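PDB 3SZ7: heat-shock protein cognate (HSC) co-chaperone sgt12 from Aspergillus fumigatus, which acts as a co-chaperone that binds tail-anchored membrane proteins destined for the endoplasmic reticulum and hands them to the GET pathway through get4 and get5. Local coordinates for residues A43-Y55 against D67-A81. Sequence-based numbering, arbitrary orientation.
Sequences ANPIYLSNRAAAY and DAELATVVDPKYSKA
Arg51 and Asp67 form a two-bond salt bridge, with NE and one terminal nitrogen each taking one carboxylate oxygen. NE donates to OD2 of Asp67 at 2.8 Å, and NH2 donates to OD1. Both oxygens are met on their syn sides. The guanidinium and carboxylate planes are nearly coplanar, 9° apart. The arginine chain starts with CG anti to the backbone N (chi1 -165°) and bends at chi3, which turns its nitrogens onto the acid. Tyr55 brings its ring edge to the same group, with CE2 3.4 Å from Asp67 OD2. Asp67 is thus a knob in a hole formed by Leu48, Arg51, Ala52 and Tyr55.

Next to it, Leu48 CD1 packs against Leu70 CG at 3.7 Å, while its CB faces the methyl of Ala71. The small Ala71 probably allows the close approach of the backbones; its CA is 4.4 Å from Pro45 CA. Segments 45-55 and 67-74 run antiparallel at 160°, with their axes 8.1 Å apart. They belong to helices 45-57 and 61-74, the two antiparallel helices of a tetratricopeptide repeat, predicted as TPR 2. The TPR domain as a whole binds HSC family members.

Tyr78 leads into helix 79-91, in the predicted TPR 3. Its ring edge lies by Pro45 O, 3.5 Å from CE2, and Pro45 CB touches CD2. Ser49 OG touches both Tyr78 CE2 and Ala81 CB, each at 3.4 Å. That hydroxyl donates to Pro45 O, which also accepts from Ser49 N.

Val74 CG2 touches Ala43 CB in the loop just before helix 45-57. There Asn44 is the N-cap, and its OD1 accepts from Tyr47 N. Farther out, Thr35 bonds Arg51 NH1, which links the salt bridge to helix 27-40, in the predicted TPR 1.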
# COMPACT_ATOMS: atom_id res chain seq x y z
N ALA A 43 -7.49 -16.89 0.89
CA ALA A 43 -6.85 -16.14 -0.18
C ALA A 43 -7.81 -15.34 -1.08
O ALA A 43 -7.48 -15.05 -2.23
CB ALA A 43 -5.96 -17.06 -1.02
N ASN A 44 -8.98 -14.99 -0.57
CA ASN A 44 -9.86 -14.12 -1.32
C ASN A 44 -9.25 -12.72 -1.43
O ASN A 44 -8.91 -12.12 -0.42
CB ASN A 44 -11.24 -14.04 -0.68
CG ASN A 44 -12.18 -13.14 -1.45
OD1 ASN A 44 -12.23 -11.93 -1.22
ND2 ASN A 44 -12.91 -13.72 -2.39
N PRO A 45 -9.09 -12.21 -2.66
CA PRO A 45 -8.39 -10.93 -2.86
C PRO A 45 -9.12 -9.74 -2.24
O PRO A 45 -8.46 -8.80 -1.81
CB PRO A 45 -8.32 -10.80 -4.38
CG PRO A 45 -9.42 -11.67 -4.90
CD PRO A 45 -9.50 -12.82 -3.94
N ILE A 46 -10.45 -9.77 -2.21
CA ILE A 46 -11.19 -8.68 -1.58
C ILE A 46 -10.96 -8.68 -0.07
O ILE A 46 -10.64 -7.65 0.51
CB ILE A 46 -12.70 -8.74 -1.88
CG1 ILE A 46 -12.94 -8.51 -3.37
CG2 ILE A 46 -13.44 -7.70 -1.06
CD1 ILE A 46 -14.41 -8.58 -3.76
N TYR A 47 -11.12 -9.85 0.55
CA TYR A 47 -10.90 -9.98 1.98
C TYR A 47 -9.45 -9.70 2.34
O TYR A 47 -9.16 -9.08 3.36
CB TYR A 47 -11.30 -11.37 2.48
CG TYR A 47 -12.72 -11.78 2.18
CD1 TYR A 47 -13.68 -10.84 1.83
CD2 TYR A 47 -13.10 -13.11 2.24
CE1 TYR A 47 -14.99 -11.22 1.56
CE2 TYR A 47 -14.39 -13.50 1.98
CZ TYR A 47 -15.33 -12.56 1.63
OH TYR A 47 -16.62 -12.96 1.36
N LEU A 48 -8.53 -10.17 1.50
CA LEU A 48 -7.11 -9.91 1.73
C LEU A 48 -6.78 -8.42 1.68
O LEU A 48 -6.04 -7.91 2.52
CB LEU A 48 -6.24 -10.65 0.71
CG LEU A 48 -6.05 -12.15 0.95
CD1 LEU A 48 -5.34 -12.77 -0.23
CD2 LEU A 48 -5.27 -12.37 2.24
N SER A 49 -7.32 -7.73 0.68
CA SER A 49 -7.00 -6.32 0.51
C SER A 49 -7.63 -5.48 1.61
O SER A 49 -7.06 -4.48 2.03
CB SER A 49 -7.42 -5.82 -0.87
OG SER A 49 -6.74 -6.56 -1.87
N ASN A 50 -8.79 -5.91 2.10
CA ASN A 50 -9.39 -5.28 3.27
C ASN A 50 -8.56 -5.49 4.53
O ASN A 50 -8.34 -4.55 5.28
CB ASN A 50 -10.83 -5.75 3.47
CG ASN A 50 -11.81 -5.07 2.53
OD1 ASN A 50 -11.41 -4.25 1.69
ND2 ASN A 50 -13.08 -5.41 2.64
N ARG A 51 -8.08 -6.71 4.77
CA ARG A 51 -7.25 -6.95 5.94
C ARG A 51 -5.94 -6.17 5.84
O ARG A 51 -5.39 -5.72 6.84
CB ARG A 51 -6.98 -8.44 6.16
CG ARG A 51 -6.42 -8.74 7.55
CD ARG A 51 -6.36 -10.22 7.87
NE ARG A 51 -5.44 -10.93 6.98
CZ ARG A 51 -5.17 -12.23 7.06
NH1 ARG A 51 -5.76 -12.97 8.00
NH2 ARG A 51 -4.32 -12.78 6.21
N ALA A 52 -5.43 -6.02 4.61
CA ALA A 52 -4.24 -5.20 4.38
C ALA A 52 -4.47 -3.76 4.82
O ALA A 52 -3.58 -3.14 5.40
CB ALA A 52 -3.82 -5.25 2.91
N ALA A 53 -5.66 -3.23 4.55
CA ALA A 53 -5.97 -1.86 4.94
C ALA A 53 -5.95 -1.72 6.45
O ALA A 53 -5.50 -0.70 6.99
CB ALA A 53 -7.33 -1.44 4.38
N ALA A 54 -6.45 -2.75 7.13
CA ALA A 54 -6.51 -2.75 8.59
C ALA A 54 -5.11 -2.85 9.19
O ALA A 54 -4.79 -2.19 10.19
CB ALA A 54 -7.40 -3.89 9.09
N TYR A 55 -4.26 -3.68 8.58
CA TYR A 55 -2.88 -3.77 9.01
C TYR A 55 -2.17 -2.43 8.82
O TYR A 55 -1.48 -1.96 9.72
CB TYR A 55 -2.14 -4.88 8.25
CG TYR A 55 -2.36 -6.26 8.83
CD1 TYR A 55 -2.24 -6.48 10.20
CD2 TYR A 55 -2.68 -7.34 8.02
CE1 TYR A 55 -2.43 -7.75 10.74
CE2 TYR A 55 -2.87 -8.60 8.55
CZ TYR A 55 -2.75 -8.80 9.91
OH TYR A 55 -2.94 -10.05 10.44
N ASP A 67 -0.40 -9.43 2.88
CA ASP A 67 -1.78 -9.59 2.45
C ASP A 67 -1.99 -9.05 1.03
O ASP A 67 -2.57 -9.72 0.18
CB ASP A 67 -2.74 -8.87 3.39
CG ASP A 67 -3.16 -9.74 4.56
OD1 ASP A 67 -2.74 -10.92 4.62
OD2 ASP A 67 -3.93 -9.24 5.41
N ALA A 68 -1.53 -7.82 0.80
CA ALA A 68 -1.71 -7.20 -0.50
C ALA A 68 -0.98 -7.98 -1.59
O ALA A 68 -1.52 -8.19 -2.68
CB ALA A 68 -1.26 -5.73 -0.47
N GLU A 69 0.23 -8.44 -1.30
CA GLU A 69 0.97 -9.23 -2.28
C GLU A 69 0.22 -10.49 -2.65
O GLU A 69 0.07 -10.82 -3.83
CB GLU A 69 2.34 -9.62 -1.75
CG GLU A 69 3.34 -8.48 -1.76
CD GLU A 69 4.69 -8.92 -1.25
OE1 GLU A 69 4.72 -9.79 -0.36
OE2 GLU A 69 5.71 -8.40 -1.74
N LEU A 70 -0.25 -11.22 -1.65
CA LEU A 70 -0.99 -12.45 -1.91
C LEU A 70 -2.21 -12.17 -2.78
O LEU A 70 -2.52 -12.94 -3.69
CB LEU A 70 -1.39 -13.13 -0.60
CG LEU A 70 -2.08 -14.48 -0.83
CD1 LEU A 70 -1.18 -15.40 -1.65
CD2 LEU A 70 -2.46 -15.12 0.50
N ALA A 71 -2.90 -11.07 -2.50
CA ALA A 71 -4.04 -10.68 -3.33
C ALA A 71 -3.63 -10.42 -4.78
O ALA A 71 -4.36 -10.80 -5.70
CB ALA A 71 -4.73 -9.46 -2.75
N THR A 72 -2.48 -9.79 -4.99
CA THR A 72 -2.02 -9.52 -6.35
C THR A 72 -1.55 -10.79 -7.05
O THR A 72 -1.54 -10.86 -8.28
CB THR A 72 -0.87 -8.48 -6.39
OG1 THR A 72 0.28 -9.00 -5.70
CG2 THR A 72 -1.31 -7.16 -5.78
N VAL A 73 -1.15 -11.79 -6.26
CA VAL A 73 -0.73 -13.06 -6.83
C VAL A 73 -1.95 -13.85 -7.28
O VAL A 73 -1.96 -14.44 -8.36
CB VAL A 73 0.08 -13.90 -5.82
CG1 VAL A 73 0.33 -15.30 -6.36
CG2 VAL A 73 1.40 -13.21 -5.49
N VAL A 74 -2.99 -13.85 -6.45
CA VAL A 74 -4.24 -14.52 -6.76
C VAL A 74 -4.99 -13.84 -7.90
O VAL A 74 -5.55 -14.50 -8.78
CB VAL A 74 -5.15 -14.59 -5.51
CG1 VAL A 74 -6.56 -15.03 -5.89
CG2 VAL A 74 -4.54 -15.52 -4.47
N ASP A 75 -5.00 -12.51 -7.88
CA ASP A 75 -5.74 -11.73 -8.86
C ASP A 75 -4.95 -10.49 -9.27
O ASP A 75 -5.21 -9.40 -8.77
CB ASP A 75 -7.10 -11.33 -8.30
CG ASP A 75 -8.02 -10.73 -9.35
OD1 ASP A 75 -7.56 -10.54 -10.50
OD2 ASP A 75 -9.19 -10.44 -9.02
N PRO A 76 -3.99 -10.65 -10.19
CA PRO A 76 -3.15 -9.53 -10.64
C PRO A 76 -3.94 -8.44 -11.35
O PRO A 76 -3.40 -7.37 -11.61
CB PRO A 76 -2.17 -10.19 -11.61
CG PRO A 76 -2.84 -11.44 -12.06
CD PRO A 76 -3.64 -11.91 -10.87
N LYS A 77 -5.21 -8.71 -11.65
CA LYS A 77 -6.06 -7.74 -12.34
C LYS A 77 -6.89 -6.90 -11.37
O LYS A 77 -7.71 -6.08 -11.78
CB LYS A 77 -7.00 -8.46 -13.31
CG LYS A 77 -6.30 -9.32 -14.34
CD LYS A 77 -5.88 -8.52 -15.56
CE LYS A 77 -5.71 -9.44 -16.76
NZ LYS A 77 -5.29 -8.70 -17.98
N TYR A 78 -6.69 -7.12 -10.07
CA TYR A 78 -7.47 -6.41 -9.05
C TYR A 78 -6.72 -5.17 -8.61
O TYR A 78 -5.81 -5.25 -7.78
CB TYR A 78 -7.76 -7.34 -7.87
CG TYR A 78 -8.58 -6.73 -6.76
CD1 TYR A 78 -9.65 -5.89 -7.03
CD2 TYR A 78 -8.31 -7.05 -5.44
CE1 TYR A 78 -10.40 -5.35 -6.00
CE2 TYR A 78 -9.05 -6.52 -4.42
CZ TYR A 78 -10.10 -5.68 -4.70
OH TYR A 78 -10.82 -5.17 -3.65
N SER A 79 -7.10 -4.02 -9.16
CA SER A 79 -6.32 -2.80 -8.97
C SER A 79 -6.20 -2.37 -7.51
O SER A 79 -5.15 -1.85 -7.12
CB SER A 79 -6.88 -1.65 -9.82
OG SER A 79 -8.08 -1.13 -9.27
N LYS A 80 -7.24 -2.59 -6.71
CA LYS A 80 -7.19 -2.17 -5.31
C LYS A 80 -6.05 -2.84 -4.54
O LYS A 80 -5.41 -2.21 -3.69
CB LYS A 80 -8.53 -2.40 -4.60
CG LYS A 80 -8.67 -1.64 -3.28
CD LYS A 80 -10.03 -1.86 -2.61
CE LYS A 80 -11.17 -1.22 -3.40
NZ LYS A 80 -11.21 0.26 -3.27
N ALA A 81 -5.79 -4.11 -4.84
CA ALA A 81 -4.72 -4.83 -4.16
C ALA A 81 -3.36 -4.19 -4.44
O ALA A 81 -2.52 -4.11 -3.55
CB ALA A 81 -4.72 -6.30 -4.58